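Long-range contact in DNA photolyase (Agrobacterium tumefaciens, PDB 4U63), which probably repairs cyclobutane pyrimidine dimers in ultraviolet-damaged DNA with light, using a flavin-adenine dinucleotide cofactor and a methenyltetrahydrofolate antenna: residues K23-L35 with A46-E60. Sequence-based numbering, arbitrary orientation.
With SO4 (sulfate ion), chain L.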
# COMPACT_ATOMS: atom_id res chain seq x y z
N LYS A 23 17.15 -13.94 37.59
CA LYS A 23 16.81 -13.95 36.17
C LYS A 23 15.88 -12.83 35.79
O LYS A 23 15.17 -12.28 36.62
CB LYS A 23 16.21 -15.30 35.76
CG LYS A 23 17.17 -16.47 35.94
CD LYS A 23 18.54 -16.21 35.31
CE LYS A 23 19.44 -17.42 35.38
NZ LYS A 23 19.77 -17.79 36.78
N THR A 24 15.91 -12.51 34.50
CA THR A 24 15.13 -11.45 33.93
C THR A 24 13.89 -12.08 33.32
O THR A 24 13.97 -13.12 32.66
CB THR A 24 15.96 -10.71 32.88
OG1 THR A 24 17.12 -10.14 33.51
CG2 THR A 24 15.15 -9.60 32.21
N ALA A 25 12.73 -11.46 33.54
CA ALA A 25 11.48 -11.95 32.96
C ALA A 25 11.52 -11.85 31.42
O ALA A 25 12.25 -11.02 30.87
CB ALA A 25 10.30 -11.17 33.49
N PRO A 26 10.74 -12.69 30.73
CA PRO A 26 10.62 -12.50 29.29
C PRO A 26 9.90 -11.22 28.88
O PRO A 26 9.30 -10.51 29.72
CB PRO A 26 9.79 -13.72 28.84
CG PRO A 26 9.99 -14.73 29.91
CD PRO A 26 10.11 -13.95 31.18
N VAL A 27 9.99 -10.94 27.59
CA VAL A 27 9.30 -9.82 26.95
C VAL A 27 8.67 -10.34 25.66
O VAL A 27 9.32 -11.04 24.86
CB VAL A 27 10.26 -8.63 26.68
CG1 VAL A 27 11.56 -9.08 26.00
CG2 VAL A 27 9.57 -7.55 25.85
N ILE A 28 7.40 -9.99 25.45
CA ILE A 28 6.68 -10.35 24.24
C ILE A 28 6.76 -9.21 23.23
O ILE A 28 6.51 -8.05 23.58
CB ILE A 28 5.21 -10.68 24.55
CG1 ILE A 28 5.14 -11.93 25.44
CG2 ILE A 28 4.41 -10.89 23.27
CD1 ILE A 28 3.85 -12.07 26.19
N VAL A 29 7.11 -9.55 22.00
CA VAL A 29 7.11 -8.60 20.89
C VAL A 29 5.99 -9.00 19.95
O VAL A 29 6.07 -10.04 19.30
CB VAL A 29 8.44 -8.60 20.10
CG1 VAL A 29 8.38 -7.56 18.99
CG2 VAL A 29 9.61 -8.32 21.02
N TRP A 30 4.96 -8.17 19.88
CA TRP A 30 3.80 -8.45 19.03
C TRP A 30 3.97 -7.75 17.68
O TRP A 30 3.91 -6.53 17.61
CB TRP A 30 2.51 -8.02 19.75
CG TRP A 30 1.26 -8.18 18.92
CD1 TRP A 30 1.07 -9.02 17.85
CD2 TRP A 30 0.02 -7.49 19.11
NE1 TRP A 30 -0.20 -8.88 17.37
CE2 TRP A 30 -0.87 -7.95 18.12
CE3 TRP A 30 -0.43 -6.52 20.02
CZ2 TRP A 30 -2.18 -7.47 18.00
CZ3 TRP A 30 -1.74 -6.04 19.90
CH2 TRP A 30 -2.60 -6.52 18.90
N PHE A 31 4.21 -8.55 16.63
CA PHE A 31 4.33 -8.10 15.23
C PHE A 31 2.96 -7.98 14.56
O PHE A 31 2.10 -8.86 14.73
CB PHE A 31 5.16 -9.09 14.40
CG PHE A 31 6.65 -9.00 14.62
CD1 PHE A 31 7.26 -9.71 15.65
CD2 PHE A 31 7.44 -8.22 13.79
CE1 PHE A 31 8.64 -9.63 15.84
CE2 PHE A 31 8.81 -8.14 13.98
CZ PHE A 31 9.41 -8.85 15.00
N ARG A 32 2.77 -6.91 13.78
CA ARG A 32 1.56 -6.70 12.99
C ARG A 32 1.93 -6.34 11.52
O ARG A 32 2.13 -7.23 10.71
CB ARG A 32 0.66 -5.64 13.64
CG ARG A 32 0.08 -6.05 15.00
CD ARG A 32 0.98 -5.69 16.18
NE ARG A 32 1.14 -4.26 16.33
CZ ARG A 32 0.23 -3.44 16.88
NH1 ARG A 32 -0.93 -3.92 17.33
NH2 ARG A 32 0.48 -2.14 16.96
N LYS A 33 2.04 -5.06 11.18
CA LYS A 33 2.51 -4.67 9.84
C LYS A 33 3.85 -3.95 10.02
O LYS A 33 4.03 -2.78 9.66
CB LYS A 33 1.48 -3.82 9.09
CG LYS A 33 0.20 -4.59 8.77
CD LYS A 33 -0.76 -3.80 7.89
CE LYS A 33 -1.88 -4.71 7.38
NZ LYS A 33 -2.96 -4.00 6.65
N ASP A 34 4.78 -4.70 10.60
CA ASP A 34 6.12 -4.21 10.90
C ASP A 34 7.06 -5.40 10.80
O ASP A 34 7.88 -5.64 11.68
CB ASP A 34 6.14 -3.63 12.31
CG ASP A 34 5.75 -4.66 13.39
OD1 ASP A 34 5.16 -5.71 13.04
OD2 ASP A 34 6.05 -4.42 14.58
N LEU A 35 6.94 -6.15 9.71
CA LEU A 35 7.59 -7.46 9.60
C LEU A 35 9.03 -7.32 9.14
O LEU A 35 9.38 -7.65 8.02
CB LEU A 35 6.77 -8.38 8.69
CG LEU A 35 5.28 -8.49 9.08
CD1 LEU A 35 4.57 -9.48 8.17
CD2 LEU A 35 5.12 -8.90 10.54
N ALA A 46 12.91 -4.75 23.32
CA ALA A 46 12.88 -6.11 23.86
C ALA A 46 14.31 -6.62 24.15
O ALA A 46 14.55 -7.27 25.17
CB ALA A 46 12.16 -7.06 22.92
N VAL A 47 15.25 -6.30 23.27
CA VAL A 47 16.65 -6.69 23.47
C VAL A 47 17.22 -5.94 24.68
O VAL A 47 17.89 -6.54 25.52
CB VAL A 47 17.50 -6.45 22.21
CG1 VAL A 47 18.99 -6.65 22.48
CG2 VAL A 47 17.05 -7.38 21.10
N GLU A 48 16.92 -4.64 24.78
CA GLU A 48 17.41 -3.83 25.90
C GLU A 48 16.83 -4.30 27.23
O GLU A 48 17.50 -4.28 28.26
CB GLU A 48 17.08 -2.35 25.67
CG GLU A 48 17.61 -1.40 26.74
CD GLU A 48 19.12 -1.45 26.90
OE1 GLU A 48 19.84 -1.63 25.90
OE2 GLU A 48 19.60 -1.30 28.05
N HIS A 49 15.56 -4.72 27.18
CA HIS A 49 14.86 -5.28 28.34
C HIS A 49 15.61 -6.48 28.96
O HIS A 49 15.59 -6.66 30.18
CB HIS A 49 13.46 -5.69 27.89
CG HIS A 49 12.63 -6.35 28.95
ND1 HIS A 49 12.79 -7.67 29.31
CD2 HIS A 49 11.61 -5.88 29.70
CE1 HIS A 49 11.91 -7.98 30.25
NE2 HIS A 49 11.19 -6.90 30.51
N GLY A 50 16.24 -7.29 28.12
CA GLY A 50 16.90 -8.50 28.59
C GLY A 50 15.91 -9.64 28.73
O GLY A 50 14.70 -9.47 28.52
N GLY A 51 16.44 -10.81 29.07
CA GLY A 51 15.62 -12.01 29.20
C GLY A 51 15.12 -12.53 27.86
O GLY A 51 15.44 -11.96 26.82
N PRO A 52 14.35 -13.64 27.89
CA PRO A 52 13.82 -14.23 26.66
C PRO A 52 12.91 -13.30 25.87
O PRO A 52 12.06 -12.62 26.45
CB PRO A 52 13.04 -15.44 27.17
CG PRO A 52 13.68 -15.79 28.46
CD PRO A 52 14.04 -14.47 29.07
N VAL A 53 13.10 -13.29 24.55
CA VAL A 53 12.27 -12.53 23.64
C VAL A 53 11.28 -13.50 22.99
O VAL A 53 11.69 -14.53 22.44
CB VAL A 53 13.11 -11.81 22.57
CG1 VAL A 53 12.22 -11.01 21.62
CG2 VAL A 53 14.14 -10.89 23.22
N ILE A 54 10.00 -13.17 23.08
CA ILE A 54 8.93 -14.01 22.55
C ILE A 54 8.20 -13.25 21.43
O ILE A 54 7.26 -12.50 21.69
CB ILE A 54 7.90 -14.39 23.64
CG1 ILE A 54 8.59 -14.84 24.95
CG2 ILE A 54 6.94 -15.45 23.12
CD1 ILE A 54 9.44 -16.08 24.82
N PRO A 55 8.64 -13.44 20.17
CA PRO A 55 7.94 -12.82 19.05
C PRO A 55 6.64 -13.55 18.73
O PRO A 55 6.63 -14.79 18.67
CB PRO A 55 8.93 -12.97 17.89
CG PRO A 55 10.24 -13.19 18.53
CD PRO A 55 9.91 -14.03 19.72
N VAL A 56 5.57 -12.79 18.53
CA VAL A 56 4.27 -13.36 18.18
C VAL A 56 3.61 -12.54 17.08
O VAL A 56 3.70 -11.30 17.06
CB VAL A 56 3.33 -13.47 19.42
CG1 VAL A 56 3.03 -12.11 20.03
CG2 VAL A 56 2.04 -14.21 19.07
N TYR A 57 2.96 -13.24 16.15
CA TYR A 57 2.08 -12.61 15.17
C TYR A 57 0.70 -13.22 15.39
O TYR A 57 0.54 -14.44 15.38
CB TYR A 57 2.54 -12.85 13.73
CG TYR A 57 1.61 -12.19 12.74
CD1 TYR A 57 0.47 -12.85 12.30
CD2 TYR A 57 1.84 -10.90 12.27
CE1 TYR A 57 -0.41 -12.26 11.42
CE2 TYR A 57 0.96 -10.29 11.37
CZ TYR A 57 -0.17 -10.98 10.95
OH TYR A 57 -1.08 -10.43 10.07
N ILE A 58 -0.29 -12.35 15.57
CA ILE A 58 -1.65 -12.73 15.84
C ILE A 58 -2.53 -12.43 14.63
O ILE A 58 -2.50 -11.33 14.07
CB ILE A 58 -2.19 -11.98 17.08
CG1 ILE A 58 -1.35 -12.34 18.31
CG2 ILE A 58 -3.67 -12.30 17.33
CD1 ILE A 58 -1.65 -11.51 19.54
N ARG A 59 -3.33 -13.42 14.25
CA ARG A 59 -4.35 -13.25 13.24
C ARG A 59 -5.56 -12.67 13.97
O ARG A 59 -6.31 -13.40 14.62
CB ARG A 59 -4.64 -14.60 12.59
CG ARG A 59 -5.35 -14.56 11.26
CD ARG A 59 -5.05 -15.80 10.43
NE ARG A 59 -5.40 -17.05 11.13
CZ ARG A 59 -6.09 -18.08 10.61
NH1 ARG A 59 -6.52 -18.05 9.34
NH2 ARG A 59 -6.34 -19.15 11.36
N GLU A 60 -5.70 -11.35 13.90
CA GLU A 60 -6.81 -10.62 14.49
C GLU A 60 -8.03 -10.69 13.57
O GLU A 60 -7.89 -10.95 12.37
CB GLU A 60 -6.46 -9.15 14.69
CG GLU A 60 -5.33 -8.84 15.66
CD GLU A 60 -4.96 -7.37 15.63
OE1 GLU A 60 -4.14 -6.99 14.78
OE2 GLU A 60 -5.49 -6.59 16.45
S SO4 L . 19.60 -11.01 30.62
O1 SO4 L . 21.07 -11.06 30.80
O2 SO4 L . 18.99 -12.13 31.33
O3 SO4 L . 19.08 -9.73 31.16
O4 SO4 L . 19.29 -11.14 29.19
O HOH W 1 -0.52 -9.63 14.53
O HOH W 2 -0.65 -8.04 9.00
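Val27 and Val29 pack under Ala46, where helix 41-49 crosses over the parallel strand pair 27-31 and 53-59. The tightest point is Val29 CG2 against Ala46 CB, 3.4 Å, closer than usual for two carbons; Val53 CG1 meets that Val29 methyl from the neighbouring strand. Val27 turns CG1 into the slot between its own N and carbonyl carbon (chi1 49°), reaching Ala46 CB, while its CB sits over one face of the His49 imidazole, 3.9 Å from the ring centroid, as a CH-pi contact. His49 ND1 donates to Gly50 O (2.7 Å), which lies almost in the plane of the imidazole, a bond that fixes the ring's rotation together with NE2 on Asp113. Five backbone hydrogen bonds lace the strands, from Val27 N to Pro52 O through to Phe31 N to Val56 O. On the face carrying Ile28 and Trp30, Ile28 CG2 touches Val56 CG1. Farther along, the Trp30 indole is sandwiched: Arg32 CD lies over one face and Ile58 CD1 over the other, 3.9 Å from the five-membered-ring centroid, with the Glu60 carboxylate at the edge, its plane turned 73° from the ring and salt-bridged to Arg120. Trp30 NE1 donates to a water at 3.0 Å. By contrast, the N-terminal end is loose and solvent-facing: Thr24 rests CG2 on the Gly50-Gly51 turn, and a sulfate, probably from the crystallisation liquor, binds here, its O3 accepting from Thr24 OG1 and its O4 from Gly51 N (2.9 Å). Strand 27-31, helix 41-49 and strand 53-59 form a beta-alpha-beta crossover in the parallel, Rossmann-like sheet of the photolyase N-terminal domain. Strand 114-118 flanks strand 27-31 on its other edge, helix 99-110 covers Ile28, Val56 and Ile58, and helix 68-87 packs on Phe31 and Tyr57 across the sheet.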